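PDB 5KU7: TIR-NB-LRR type resistance protein RPV1 from Vitis rotundifolia, which belongs to the TIR-NB-LRR class of plant disease-resistance proteins, probably intracellular immune receptors, and is represented here by its TIR domain. Local coordinates for residues 84-89 with 137-142; 25-30 with 63-68. One frame throughout, in Å; residues are numbered along the deposited sequence.

In the fold
A TIR domain shows how one parallel sheet can be covered on both sides by helices, and the two contacts sample its two faces. In interaction 2, helix 23-33 packs directly on strand 61-68 near the middle of the sheet. In interaction 1, helices 76-91 and 130-141 meet each other on the other face, and there Leu-137 and Ala-140 touch Phe-68 while Ile-85 touches Ser-64 and Ile-66. Strand 61-68 thus joins the contacts, whose centres lie about 16 Å apart. Interaction 2 is wholly buried and purely aliphatic; interaction 1, also largely buried, mixes a thioether with a carboxylate side chain at its partly exposed margin.

Interaction 1 (84-89 with 137-142); sequences KIMECQ and LTEAAN
Met-86 and Ala-140 bring helices 76-91 and 130-141 together, their CA atoms 7.2 Å apart, an example of a long side chain laid against a small one. The apolar part is carried by the thioether: SD of Met-86 rests against CB of Ala-140 at 4.0 Å. Beyond the sulfur, its methyl CE reaches CB of Glu-139 at 3.9 Å. The Met-86 chain is bent at both chi2 (-51°) and chi3 (-61°), which folds its end so that SD lies against Ala-140 and CE against Glu-139, and the methionine and glutamate chains run past each other in opposite directions.

Charge gathers around this patch. OE1 of Glu-139 also lies near the Met-86 methyl, and it makes a long, weak ion pair with Lys-90, whose ammonium is weakly hydrogen-bonded to the carbonyl of Met-86. A firmer tie between the same helices is the salt bridge of Glu-87 to Arg-132.

No hydrogen bond crosses between 84-89 and 137-142 themselves. The chemistry therefore implies ordinary, non-directional van der Waals packing around sulfur, bordered by one weak ion pair and one salt bridge that also span the two helices.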
ATOM      1  N   LYS A  84      24.355  -2.593  12.058  1.00 41.23           N
ATOM      2  CA  LYS A  84      25.156  -1.607  11.339  1.00 42.77           C
ATOM      3  C   LYS A  84      24.555  -0.212  11.468  1.00 44.56           C
ATOM      4  O   LYS A  84      25.265   0.758  11.704  1.00 49.28           O
ATOM      5  CB  LYS A  84      25.266  -1.968   9.854  1.00 39.42           C
ATOM      6  CG  LYS A  84      26.102  -0.972   9.068  1.00 36.30           C
ATOM      7  CD  LYS A  84      27.587  -0.999   9.579  1.00 39.35           C
ATOM      8  CE  LYS A  84      28.457   0.001   8.825  1.00 40.84           C
ATOM      9  NZ  LYS A  84      29.919  -0.107   9.184  1.00 62.66           N
ATOM     10  N   ILE A  85      23.241  -0.129  11.303  1.00 46.27           N
ATOM     11  CA  ILE A  85      22.514   1.130  11.387  1.00 44.09           C
ATOM     12  C   ILE A  85      22.700   1.786  12.742  1.00 44.45           C
ATOM     13  O   ILE A  85      22.944   2.984  12.843  1.00 44.23           O
ATOM     14  CB  ILE A  85      21.008   0.905  11.124  1.00 41.15           C
ATOM     15  CG1 ILE A  85      20.782   0.639   9.635  1.00 38.26           C
ATOM     16  CG2 ILE A  85      20.190   2.099  11.577  1.00 36.61           C
ATOM     17  CD1 ILE A  85      19.442  -0.014   9.304  1.00 29.35           C
ATOM     18  N   MET A  86      22.594   0.987  13.791  1.00 47.25           N
ATOM     19  CA  MET A  86      22.723   1.516  15.132  1.00 48.97           C
ATOM     20  C   MET A  86      24.168   1.893  15.473  1.00 57.99           C
ATOM     21  O   MET A  86      24.402   2.827  16.247  1.00 58.89           O
ATOM     22  CB  MET A  86      22.165   0.507  16.124  1.00 50.22           C
ATOM     23  CG  MET A  86      20.677   0.239  15.912  1.00 48.43           C
ATOM     24  SD  MET A  86      19.686   1.758  15.818  1.00 53.11           S
ATOM     25  CE  MET A  86      19.997   2.456  17.434  1.00 48.30           C
ATOM     26  N   GLU A  87      25.129   1.166  14.898  1.00 58.24           N
ATOM     27  CA  GLU A  87      26.554   1.486  15.045  1.00 55.74           C
ATOM     28  C   GLU A  87      26.890   2.834  14.410  1.00 52.58           C
ATOM     29  O   GLU A  87      27.655   3.619  14.967  1.00 58.93           O
ATOM     30  CB  GLU A  87      27.411   0.377  14.430  1.00 64.94           C
ATOM     31  CG  GLU A  87      27.360  -0.933  15.202  1.00 68.08           C
ATOM     32  CD  GLU A  87      28.242  -2.010  14.610  1.00 66.47           C
ATOM     33  OE1 GLU A  87      28.803  -1.794  13.515  1.00 65.51           O
ATOM     34  OE2 GLU A  87      28.378  -3.073  15.251  1.00 68.68           O
ATOM     35  N   CYS A  88      26.334   3.093  13.230  1.00 49.68           N
ATOM     36  CA  CYS A  88      26.544   4.370  12.547  1.00 53.52           C
ATOM     37  C   CYS A  88      25.879   5.476  13.334  1.00 56.41           C
ATOM     38  O   CYS A  88      26.200   6.652  13.182  1.00 62.80           O
ATOM     39  CB  CYS A  88      25.963   4.353  11.135  1.00 48.32           C
ATOM     40  SG  CYS A  88      26.746   3.188  10.046  1.00 55.00           S
ATOM     41  N   GLN A  89      24.933   5.075  14.168  1.00 50.08           N
ATOM     42  CA  GLN A  89      24.166   6.001  14.974  1.00 54.02           C
ATOM     43  C   GLN A  89      25.005   6.504  16.142  1.00 57.46           C
ATOM     44  O   GLN A  89      25.003   7.693  16.443  1.00 65.14           O
ATOM     45  CB  GLN A  89      22.895   5.310  15.453  1.00 52.89           C
ATOM     46  CG  GLN A  89      21.723   6.215  15.633  1.00 57.37           C
ATOM     47  CD  GLN A  89      21.381   6.431  17.070  1.00 58.52           C
ATOM     48  OE1 GLN A  89      22.170   6.124  17.955  1.00 61.73           O
ATOM     49  NE2 GLN A  89      20.172   6.916  17.319  1.00 59.33           N
ATOM     50  N   LEU A 137      17.682  -4.135  18.363  1.00 56.56           N
ATOM     51  CA  LEU A 137      16.224  -4.042  18.343  1.00 53.25           C
ATOM     52  C   LEU A 137      15.740  -3.135  19.461  1.00 51.95           C
ATOM     53  O   LEU A 137      14.978  -2.198  19.227  1.00 54.89           O
ATOM     54  CB  LEU A 137      15.582  -5.423  18.482  1.00 45.46           C
ATOM     55  CG  LEU A 137      15.663  -6.326  17.257  1.00 48.15           C
ATOM     56  CD1 LEU A 137      15.185  -7.730  17.610  1.00 50.85           C
ATOM     57  CD2 LEU A 137      14.858  -5.746  16.090  1.00 41.79           C
ATOM     58  N   THR A 138      16.219  -3.410  20.671  1.00 48.70           N
ATOM     59  CA  THR A 138      15.795  -2.687  21.864  1.00 49.58           C
ATOM     60  C   THR A 138      16.115  -1.197  21.786  1.00 54.58           C
ATOM     61  O   THR A 138      15.277  -0.356  22.123  1.00 60.69           O
ATOM     62  CB  THR A 138      16.463  -3.281  23.122  1.00 50.29           C
ATOM     63  OG1 THR A 138      16.154  -4.675  23.207  1.00 58.21           O
ATOM     64  CG2 THR A 138      15.973  -2.580  24.393  1.00 46.75           C
ATOM     65  N   GLU A 139      17.325  -0.870  21.341  1.00 55.16           N
ATOM     66  CA  GLU A 139      17.717   0.527  21.154  1.00 56.34           C
ATOM     67  C   GLU A 139      16.876   1.213  20.067  1.00 59.93           C
ATOM     68  O   GLU A 139      16.336   2.303  20.269  1.00 55.61           O
ATOM     69  CB  GLU A 139      19.208   0.622  20.814  1.00 55.54           C
ATOM     70  CG  GLU A 139      20.123   0.277  21.987  1.00 62.31           C
ATOM     71  CD  GLU A 139      21.591   0.460  21.666  1.00 69.99           C
ATOM     72  OE1 GLU A 139      21.909   0.873  20.536  1.00 72.97           O
ATOM     73  OE2 GLU A 139      22.432   0.210  22.555  1.00 79.31           O
ATOM     74  N   ALA A 140      16.760   0.556  18.915  1.00 61.62           N
ATOM     75  CA  ALA A 140      16.037   1.124  17.785  1.00 49.27           C
ATOM     76  C   ALA A 140      14.584   1.439  18.153  1.00 44.33           C
ATOM     77  O   ALA A 140      14.050   2.463  17.736  1.00 39.21           O
ATOM     78  CB  ALA A 140      16.089   0.186  16.616  1.00 39.02           C
ATOM     79  N   ALA A 141      13.963   0.562  18.939  1.00 43.81           N
ATOM     80  CA  ALA A 141      12.548   0.699  19.276  1.00 50.05           C
ATOM     81  C   ALA A 141      12.300   1.788  20.320  1.00 58.82           C
ATOM     82  O   ALA A 141      11.157   2.182  20.556  1.00 65.47           O
ATOM     83  CB  ALA A 141      11.998  -0.629  19.772  1.00 48.99           C
ATOM     84  N   ASN A 142      13.368   2.272  20.952  1.00 58.94           N
ATOM     85  CA  ASN A 142      13.231   3.352  21.925  1.00 53.99           C
ATOM     86  C   ASN A 142      13.468   4.707  21.302  1.00 51.93           C
ATOM     87  O   ASN A 142      13.368   5.725  21.972  1.00 62.56           O
ATOM     88  CB  ASN A 142      14.189   3.166  23.093  1.00 60.13           C
ATOM     89  CG  ASN A 142      13.568   2.403  24.232  1.00 71.39           C
ATOM     90  OD1 ASN A 142      13.825   1.217  24.415  1.00 76.13           O
ATOM     91  ND2 ASN A 142      12.743   3.083  25.012  1.00 81.34           N
TER

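Interaction 2 (25-30 with 63-68); sequences DHLYSA and SSVIVF
The amide N of Ser-29 donates to the carbonyl O of Asp-25 at 2.9 Å, and this helical bond, with its successor from Ala-30 N to His-26 O, also 2.9 Å, belongs to the turn from which Leu-27 reaches Val-65 and Val-67. The case illustrates how a regular helix can deliver one leucine to a strand while other residues serve different neighbours.

A single methyl does the touching. CD2 of Leu-27 meets CG1 of Val-65 at 4.0 Å and CG2 of Val-67 at 4.1 Å, so it is shared by two valines from the same side of the strand. With CG trans to the backbone N (chi1 179°), the leucine extends toward the sheet, bridging backbones whose closest CA atoms, those of Leu-27 and Val-67, are 9.6 Å apart. It crosses the Val-65 side chain obliquely but passes that of Val-67 in the opposite direction. Ile-66, between the valines, directs its side chain away from the helix; its CG2 lies over the centre of the Phe-68 ring, 3.3 Å above the plane.

Ile-99 on the adjacent strand touches both Leu-27 and Val-65, and helix 154-175 closes over them through Thr-162 and Ile-165. Elsewhere on the helix, His-26 stacks on His-26 of the second subunit and bonds to its Glu-154; Asp-25 is hydrogen-bonded to Ser-155 of that subunit and salt-bridged to Arg-40 of its own chain, consistent with the plant TIR dimer interface formed by helices corresponding to 23-33 and 154-175.

The chemistry implies a division of labour: between 25-30 and 63-68 only saturated carbon meets, so packing alone seats the helix there on the central strand of the flavodoxin-like sheet, while Asp-25 and His-26 also reach the second subunit.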
ATOM      1  N   ASP A  25       7.315   0.211  -0.530  1.00 31.38           N
ATOM      2  CA  ASP A  25       7.385   0.785  -1.880  1.00 26.85           C
ATOM      3  C   ASP A  25       6.698   2.149  -1.947  1.00 33.93           C
ATOM      4  O   ASP A  25       7.292   3.110  -2.456  1.00 30.09           O
ATOM      5  CB  ASP A  25       6.758  -0.170  -2.902  1.00 27.18           C
ATOM      6  CG  ASP A  25       7.026   0.250  -4.319  1.00 27.65           C
ATOM      7  OD1 ASP A  25       8.141   0.714  -4.584  1.00 28.76           O
ATOM      8  OD2 ASP A  25       6.135   0.143  -5.180  1.00 38.42           O
ATOM      9  N   HIS A  26       5.473   2.234  -1.403  1.00 32.35           N
ATOM     10  CA  HIS A  26       4.721   3.508  -1.338  1.00 28.38           C
ATOM     11  C   HIS A  26       5.491   4.542  -0.502  1.00 28.39           C
ATOM     12  O   HIS A  26       5.523   5.733  -0.839  1.00 28.99           O
ATOM     13  CB  HIS A  26       3.305   3.300  -0.755  1.00 29.07           C
ATOM     14  CG  HIS A  26       2.413   2.449  -1.615  1.00 29.50           C
ATOM     15  ND1 HIS A  26       2.104   2.769  -2.922  1.00 30.38           N
ATOM     16  CD2 HIS A  26       1.775   1.284  -1.355  1.00 29.62           C
ATOM     17  CE1 HIS A  26       1.316   1.839  -3.430  1.00 30.67           C
ATOM     18  NE2 HIS A  26       1.108   0.925  -2.502  1.00 30.35           N
ATOM     19  N   LEU A  27       6.125   4.086   0.578  1.00 27.97           N
ATOM     20  CA  LEU A  27       6.973   4.962   1.399  1.00 31.49           C
ATOM     21  C   LEU A  27       8.165   5.487   0.600  1.00 35.37           C
ATOM     22  O   LEU A  27       8.501   6.687   0.609  1.00 34.43           O
ATOM     23  CB  LEU A  27       7.476   4.214   2.647  1.00 28.61           C
ATOM     24  CG  LEU A  27       8.402   4.984   3.596  1.00 33.60           C
ATOM     25  CD1 LEU A  27       7.678   6.171   4.200  1.00 29.62           C
ATOM     26  CD2 LEU A  27       8.907   4.074   4.704  1.00 30.38           C
ATOM     27  N   TYR A  28       8.815   4.547  -0.072  1.00 31.97           N
ATOM     28  CA  TYR A  28       9.957   4.827  -0.916  1.00 27.59           C
ATOM     29  C   TYR A  28       9.620   5.885  -1.949  1.00 28.16           C
ATOM     30  O   TYR A  28      10.362   6.842  -2.163  1.00 30.37           O
ATOM     31  CB  TYR A  28      10.419   3.529  -1.597  1.00 32.08           C
ATOM     32  CG  TYR A  28      11.490   3.736  -2.634  1.00 37.91           C
ATOM     33  CD1 TYR A  28      12.760   4.183  -2.264  1.00 40.38           C
ATOM     34  CD2 TYR A  28      11.235   3.509  -3.986  1.00 35.68           C
ATOM     35  CE1 TYR A  28      13.763   4.375  -3.206  1.00 41.06           C
ATOM     36  CE2 TYR A  28      12.244   3.697  -4.945  1.00 43.24           C
ATOM     37  CZ  TYR A  28      13.505   4.137  -4.542  1.00 43.98           C
ATOM     38  OH  TYR A  28      14.521   4.338  -5.455  1.00 45.16           O
ATOM     39  N   SER A  29       8.497   5.688  -2.616  1.00 28.28           N
ATOM     40  CA  SER A  29       8.096   6.614  -3.655  1.00 31.60           C
ATOM     41  C   SER A  29       7.766   7.977  -3.044  1.00 33.08           C
ATOM     42  O   SER A  29       8.141   9.009  -3.598  1.00 31.26           O
ATOM     43  CB  SER A  29       6.899   6.050  -4.419  1.00 38.14           C
ATOM     44  OG  SER A  29       6.443   6.960  -5.397  1.00 51.23           O
ATOM     45  N   ALA A  30       7.092   7.980  -1.889  1.00 31.40           N
ATOM     46  CA  ALA A  30       6.749   9.241  -1.211  1.00 30.92           C
ATOM     47  C   ALA A  30       8.005  10.021  -0.823  1.00 32.11           C
ATOM     48  O   ALA A  30       8.040  11.245  -0.949  1.00 34.84           O
ATOM     49  CB  ALA A  30       5.893   8.974   0.020  1.00 31.09           C
ATOM     50  N   SER A  63      20.643   9.000   7.091  1.00 39.30           N
ATOM     51  CA  SER A  63      19.770   8.369   8.070  1.00 36.76           C
ATOM     52  C   SER A  63      19.241   7.053   7.557  1.00 31.82           C
ATOM     53  O   SER A  63      19.397   6.722   6.380  1.00 36.24           O
ATOM     54  CB  SER A  63      18.589   9.280   8.421  1.00 45.85           C
ATOM     55  OG  SER A  63      17.716   9.428   7.313  1.00 43.53           O
ATOM     56  N   SER A  64      18.610   6.302   8.451  1.00 31.85           N
ATOM     57  CA  SER A  64      17.874   5.106   8.069  1.00 31.85           C
ATOM     58  C   SER A  64      16.408   5.188   8.521  1.00 34.62           C
ATOM     59  O   SER A  64      16.098   5.765   9.569  1.00 37.43           O
ATOM     60  CB  SER A  64      18.535   3.859   8.650  1.00 32.58           C
ATOM     61  OG  SER A  64      19.809   3.650   8.076  1.00 42.77           O
ATOM     62  N   VAL A  65      15.512   4.638   7.705  1.00 35.96           N
ATOM     63  CA  VAL A  65      14.120   4.443   8.093  1.00 36.44           C
ATOM     64  C   VAL A  65      13.932   2.957   8.245  1.00 36.19           C
ATOM     65  O   VAL A  65      14.215   2.212   7.310  1.00 37.35           O
ATOM     66  CB  VAL A  65      13.120   4.971   7.053  1.00 33.72           C
ATOM     67  CG1 VAL A  65      11.724   4.547   7.435  1.00 34.44           C
ATOM     68  CG2 VAL A  65      13.187   6.469   6.945  1.00 25.37           C
ATOM     69  N   ILE A  66      13.483   2.515   9.413  1.00 35.39           N
ATOM     70  CA  ILE A  66      13.284   1.094   9.631  1.00 29.19           C
ATOM     71  C   ILE A  66      11.811   0.736   9.593  1.00 34.77           C
ATOM     72  O   ILE A  66      11.020   1.243  10.386  1.00 32.92           O
ATOM     73  CB  ILE A  66      13.870   0.630  10.962  1.00 34.29           C
ATOM     74  CG1 ILE A  66      15.405   0.605  10.900  1.00 43.57           C
ATOM     75  CG2 ILE A  66      13.393  -0.770  11.245  1.00 37.00           C
ATOM     76  CD1 ILE A  66      16.056   1.931  11.107  1.00 47.66           C
ATOM     77  N   VAL A  67      11.439  -0.111   8.642  1.00 32.97           N
ATOM     78  CA  VAL A  67      10.083  -0.621   8.586  1.00 28.82           C
ATOM     79  C   VAL A  67      10.029  -1.920   9.367  1.00 30.65           C
ATOM     80  O   VAL A  67      10.209  -3.009   8.815  1.00 31.34           O
ATOM     81  CB  VAL A  67       9.618  -0.842   7.147  1.00 28.50           C
ATOM     82  CG1 VAL A  67       8.150  -1.302   7.110  1.00 23.52           C
ATOM     83  CG2 VAL A  67       9.814   0.428   6.340  1.00 27.94           C
ATOM     84  N   PHE A  68       9.854  -1.795  10.674  1.00 30.55           N
ATOM     85  CA  PHE A  68       9.630  -2.968  11.501  1.00 33.34           C
ATOM     86  C   PHE A  68       8.283  -3.572  11.119  1.00 40.41           C
ATOM     87  O   PHE A  68       7.241  -2.901  11.175  1.00 39.66           O
ATOM     88  CB  PHE A  68       9.656  -2.613  12.988  1.00 37.88           C
ATOM     89  CG  PHE A  68      11.040  -2.390  13.545  1.00 36.52           C
ATOM     90  CD1 PHE A  68      12.011  -3.381  13.447  1.00 36.99           C
ATOM     91  CD2 PHE A  68      11.369  -1.199  14.168  1.00 36.82           C
ATOM     92  CE1 PHE A  68      13.299  -3.187  13.975  1.00 32.46           C
ATOM     93  CE2 PHE A  68      12.641  -1.004  14.689  1.00 38.53           C
ATOM     94  CZ  PHE A  68      13.610  -2.004  14.582  1.00 36.77           C
TER